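Penicillin-binding protein 1A (PDB 5CXW) builds cross-linked peptidoglycan for the mycobacterial cell wall, its penicillin-sensitive transpeptidase domain, the part crystallised here with penicillin V, joining the peptide subunits. Local coordinates at residues A45-A48 against V49-L53; D346-K349 against A350-G354. All coordinates share one frame; numbering follows the deposited sequence.

In the fold
Interactions 1 and 2 are the facing turns of helix 39-53 and helix 343-356, which lie on the same side of the central antiparallel sheet of the transpeptidase domain, both touching strand 60-67. The centres of the two contacts are about 9 Å apart. Small residues let the helices meet closely: Ala45 CA comes within 3.4 Å of Thr351 OG1, and Ala48 CB lies 3.7 Å from Ala350 CB. Farther along, Tyr52 CD1 packs 3.6 Å from Asp346 CB. Neither contact is part of the penicillin site with its probable acylated serine, Ser97. The side chain of Trp348, in interaction 2, is about 12 Å from the bound penicillin V.

Interaction 1: residues A45-A48 against V49-L53; sequences AEKA and VAKYL
Helix 39-53 lies against the antiparallel sheet of the transpeptidase fold, and in its last turns Lys47 and Lys51, one turn apart, send their side chains the same way, side by side. The chain of Lys51 is extended to its end, whereas that of Lys47 stays nearly straight as far as CE and then turns about CD-CE (chi4 -35°). The bend brings Lys47 NZ toward its neighbour, 4.0 Å from Lys51 CD, and leaves the two ammonium nitrogens, Lys47 NZ and Lys51 NZ, 4.7 Å apart. One water sits between them and accepts from both, 3.1 Å from Lys47 NZ and 2.8 Å from Lys51 NZ, which probably eases the repulsion of the like charges.

Beneath these side chains runs the regular alpha-helical bonding from each residue to the one four places earlier: Val49 N to Ala45 O, Ala50 N to Glu46 O, Lys51 N to Lys47 O and Tyr52 N to Ala48 O. On the inner side Ala45 and Val49 pack on Val64 of strand 60-67, and Val49 CG2 comes within 3.4 Å of Ala45 O. Ala48 faces helix 343-356 instead. Glu46 OE2 is hydrogen-bonded to Gln42 NE2, one turn back.

Tyr52 follows, one turn on from Ala48. With CG anti to its carbonyl carbon (chi1 -68°), the ring swings back over the preceding turn and also packs on Ile347 of helix 343-356. Lys51 CG lies over the centre of one ring face, 3.9 Å above the plane, while Ala48 O approaches the ring obliquely, 3.2 Å from Tyr52 CD2.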
loop_
_atom_site.group_PDB
_atom_site.type_symbol
_atom_site.label_atom_id
_atom_site.label_comp_id
_atom_site.label_asym_id
_atom_site.label_seq_id
_atom_site.Cartn_x
_atom_site.Cartn_y
_atom_site.Cartn_z
ATOM N N ALA A 45 8.788 -9.566 -9.524
ATOM C CA ALA A 45 9.136 -8.740 -8.347
ATOM C C ALA A 45 10.608 -8.877 -8.019
ATOM O O ALA A 45 11.283 -7.862 -7.778
ATOM C CB ALA A 45 8.321 -9.134 -7.114
ATOM N N GLU A 46 11.102 -10.127 -7.972
ATOM C CA GLU A 46 12.502 -10.389 -7.661
ATOM C C GLU A 46 13.461 -9.754 -8.673
ATOM O O GLU A 46 14.475 -9.117 -8.285
ATOM C CB GLU A 46 12.760 -11.900 -7.493
ATOM C CG GLU A 46 12.076 -12.475 -6.263
ATOM C CD GLU A 46 12.382 -13.942 -5.959
ATOM O OE1 GLU A 46 13.413 -14.464 -6.443
ATOM O OE2 GLU A 46 11.630 -14.590 -5.200
ATOM N N LYS A 47 13.130 -9.887 -9.944
ATOM C CA LYS A 47 13.892 -9.245 -11.001
ATOM C C LYS A 47 13.936 -7.715 -10.897
ATOM O O LYS A 47 14.994 -7.086 -11.142
ATOM C CB LYS A 47 13.334 -9.640 -12.363
ATOM C CG LYS A 47 14.149 -9.073 -13.489
ATOM C CD LYS A 47 13.600 -9.484 -14.877
ATOM C CE LYS A 47 14.131 -8.554 -16.006
ATOM N NZ LYS A 47 14.363 -7.075 -15.719
ATOM N N ALA A 48 12.778 -7.130 -10.579
ATOM C CA ALA A 48 12.666 -5.685 -10.487
ATOM C C ALA A 48 13.514 -5.174 -9.324
ATOM O O ALA A 48 14.270 -4.189 -9.475
ATOM C CB ALA A 48 11.246 -5.282 -10.273
ATOM N N VAL A 49 13.409 -5.837 -8.175
ATOM C CA VAL A 49 14.198 -5.418 -7.012
ATOM C C VAL A 49 15.695 -5.522 -7.336
ATOM O O VAL A 49 16.444 -4.581 -7.040
ATOM C CB VAL A 49 13.877 -6.224 -5.731
ATOM C CG1 VAL A 49 14.854 -5.928 -4.574
ATOM C CG2 VAL A 49 12.479 -5.944 -5.272
ATOM N N ALA A 50 16.112 -6.612 -7.975
ATOM C CA ALA A 50 17.524 -6.827 -8.275
ATOM C C ALA A 50 18.018 -5.728 -9.225
ATOM O O ALA A 50 19.047 -5.083 -8.964
ATOM C CB ALA A 50 17.710 -8.195 -8.845
ATOM N N LYS A 51 17.211 -5.440 -10.249
ATOM C CA LYS A 51 17.539 -4.480 -11.248
ATOM C C LYS A 51 17.718 -3.093 -10.642
ATOM O O LYS A 51 18.730 -2.448 -10.862
ATOM C CB LYS A 51 16.460 -4.435 -12.328
ATOM C CG LYS A 51 16.608 -3.294 -13.314
ATOM C CD LYS A 51 15.732 -3.489 -14.540
ATOM C CE LYS A 51 15.951 -2.344 -15.487
ATOM N NZ LYS A 51 14.927 -2.449 -16.560
ATOM N N TYR A 52 16.714 -2.630 -9.906
ATOM C CA TYR A 52 16.694 -1.259 -9.426
ATOM C C TYR A 52 17.542 -0.991 -8.180
ATOM O O TYR A 52 17.914 0.151 -7.941
ATOM C CB TYR A 52 15.255 -0.759 -9.320
ATOM C CG TYR A 52 14.677 -0.637 -10.703
ATOM C CD1 TYR A 52 15.136 0.328 -11.573
ATOM C CD2 TYR A 52 13.696 -1.519 -11.172
ATOM C CE1 TYR A 52 14.667 0.395 -12.883
ATOM C CE2 TYR A 52 13.212 -1.423 -12.449
ATOM C CZ TYR A 52 13.695 -0.468 -13.304
ATOM O OH TYR A 52 13.250 -0.353 -14.601
ATOM N N LEU A 53 17.891 -2.021 -7.415
ATOM C CA LEU A 53 18.840 -1.852 -6.285
ATOM C C LEU A 53 20.283 -2.160 -6.690
ATOM O O LEU A 53 21.196 -1.978 -5.875
ATOM C CB LEU A 53 18.456 -2.720 -5.096
ATOM C CG LEU A 53 17.571 -1.972 -4.079
ATOM C CD1 LEU A 53 16.359 -1.316 -4.691
ATOM C CD2 LEU A 53 17.226 -2.939 -2.955
HETATM O O HOH W 1 15.105 -4.903 -17.817
#

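Interaction 2: residues D346-K349 against A350-G354; sequences DIWK and ATMDG
Lys349 and Asp353, one turn apart on helix 343-356, form a salt bridge in which Lys349 NZ lies 2.7 Å from Asp353 OD2 and meets its syn lone pair. The lysine chain runs extended to CE and is turned about CD-CE (chi4 68°), carrying the ammonium group back to the carboxylate. On the other side of the helix, Thr351 grips Ile347 O twice: Thr351 OG1, at 2.8 Å, comes from above the carbonyl plane, and the backbone Thr351 N from the opposite face. Trp348 and Met352 supply the third pair. Met352 CG sits 3.9 Å from the centroid of the five-membered ring of Trp348, over its face, in a CH-pi contact; Met352 SD makes an oblique Met-aromatic contact with the same ring.

Outside the helix, Gly310 O takes the indole NE1-H, and Thr317 of strand 315-323 touches both Trp348 and Met352. Asn281 O accepts from Lys349 NZ, while Ala283 N donates to Asp353 OD1. The ion pair is therefore held from both ends, and its neighbouring opposite charges probably keep lysine protonated and aspartate ionised.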
loop_
_atom_site.group_PDB
_atom_site.type_symbol
_atom_site.label_atom_id
_atom_site.label_comp_id
_atom_site.label_asym_id
_atom_site.label_seq_id
_atom_site.Cartn_x
_atom_site.Cartn_y
_atom_site.Cartn_z
ATOM N N ASP A 346 9.732 2.548 -10.148
ATOM C CA ASP A 346 10.406 1.683 -11.107
ATOM C C ASP A 346 10.120 0.210 -10.791
ATOM O O ASP A 346 9.739 -0.587 -11.695
ATOM C CB ASP A 346 11.936 1.904 -11.080
ATOM C CG ASP A 346 12.369 3.270 -11.545
ATOM O OD1 ASP A 346 11.755 3.877 -12.455
ATOM O OD2 ASP A 346 13.403 3.737 -11.019
ATOM N N ILE A 347 10.239 -0.168 -9.505
ATOM C CA ILE A 347 10.016 -1.528 -9.087
ATOM C C ILE A 347 8.536 -1.915 -9.245
ATOM O O ILE A 347 8.220 -3.011 -9.702
ATOM C CB ILE A 347 10.520 -1.732 -7.628
ATOM C CG1 ILE A 347 12.042 -1.556 -7.534
ATOM C CG2 ILE A 347 10.027 -3.054 -7.049
ATOM C CD1 ILE A 347 12.598 -1.377 -6.101
ATOM N N TRP A 348 7.661 -1.045 -8.805
ATOM C CA TRP A 348 6.191 -1.260 -8.865
ATOM C C TRP A 348 5.782 -1.510 -10.341
ATOM O O TRP A 348 5.090 -2.482 -10.664
ATOM C CB TRP A 348 5.467 -0.025 -8.314
ATOM C CG TRP A 348 3.970 -0.133 -8.493
ATOM C CD1 TRP A 348 3.094 -0.833 -7.714
ATOM C CD2 TRP A 348 3.177 0.466 -9.539
ATOM N NE1 TRP A 348 1.803 -0.708 -8.227
ATOM C CE2 TRP A 348 1.825 0.095 -9.319
ATOM C CE3 TRP A 348 3.474 1.324 -10.599
ATOM C CZ2 TRP A 348 0.763 0.537 -10.159
ATOM C CZ3 TRP A 348 2.403 1.745 -11.457
ATOM C CH2 TRP A 348 1.094 1.334 -11.232
ATOM N N LYS A 349 6.197 -0.611 -11.226
ATOM C CA LYS A 349 5.832 -0.720 -12.645
ATOM C C LYS A 349 6.331 -2.043 -13.241
ATOM O O LYS A 349 5.617 -2.741 -13.992
ATOM C CB LYS A 349 6.382 0.473 -13.449
ATOM C CG LYS A 349 6.334 0.214 -14.980
ATOM C CD LYS A 349 6.582 1.465 -15.791
ATOM C CE LYS A 349 6.889 1.086 -17.228
ATOM N NZ LYS A 349 5.689 0.516 -17.924
ATOM N N ALA A 350 7.593 -2.364 -12.960
ATOM C CA ALA A 350 8.207 -3.574 -13.507
ATOM C C ALA A 350 7.547 -4.818 -12.949
ATOM O O ALA A 350 7.288 -5.786 -13.697
ATOM C CB ALA A 350 9.679 -3.587 -13.207
ATOM N N THR A 351 7.218 -4.784 -11.670
ATOM C CA THR A 351 6.549 -5.936 -11.055
ATOM C C THR A 351 5.161 -6.107 -11.664
ATOM O O THR A 351 4.735 -7.227 -12.020
ATOM C CB THR A 351 6.438 -5.708 -9.542
ATOM O OG1 THR A 351 7.767 -5.633 -8.948
ATOM C CG2 THR A 351 5.672 -6.901 -8.887
ATOM N N MET A 352 4.434 -4.985 -11.770
ATOM C CA MET A 352 3.056 -5.035 -12.307
ATOM C C MET A 352 3.045 -5.507 -13.772
ATOM O O MET A 352 2.306 -6.425 -14.127
ATOM C CB MET A 352 2.338 -3.708 -12.149
ATOM C CG MET A 352 1.969 -3.419 -10.680
ATOM S SD MET A 352 0.601 -4.419 -10.079
ATOM C CE MET A 352 -0.836 -3.508 -10.670
ATOM N N ASP A 353 3.896 -4.895 -14.577
ATOM C CA ASP A 353 3.993 -5.212 -16.016
ATOM C C ASP A 353 4.323 -6.714 -16.182
ATOM O O ASP A 353 3.695 -7.443 -16.962
ATOM C CB ASP A 353 5.081 -4.359 -16.695
ATOM C CG ASP A 353 4.652 -2.909 -16.956
ATOM O OD1 ASP A 353 3.418 -2.637 -16.974
ATOM O OD2 ASP A 353 5.550 -2.096 -17.261
ATOM N N GLY A 354 5.322 -7.179 -15.433
ATOM C CA GLY A 354 5.688 -8.575 -15.473
ATOM C C GLY A 354 4.619 -9.549 -15.006
ATOM O O GLY A 354 4.432 -10.619 -15.607
#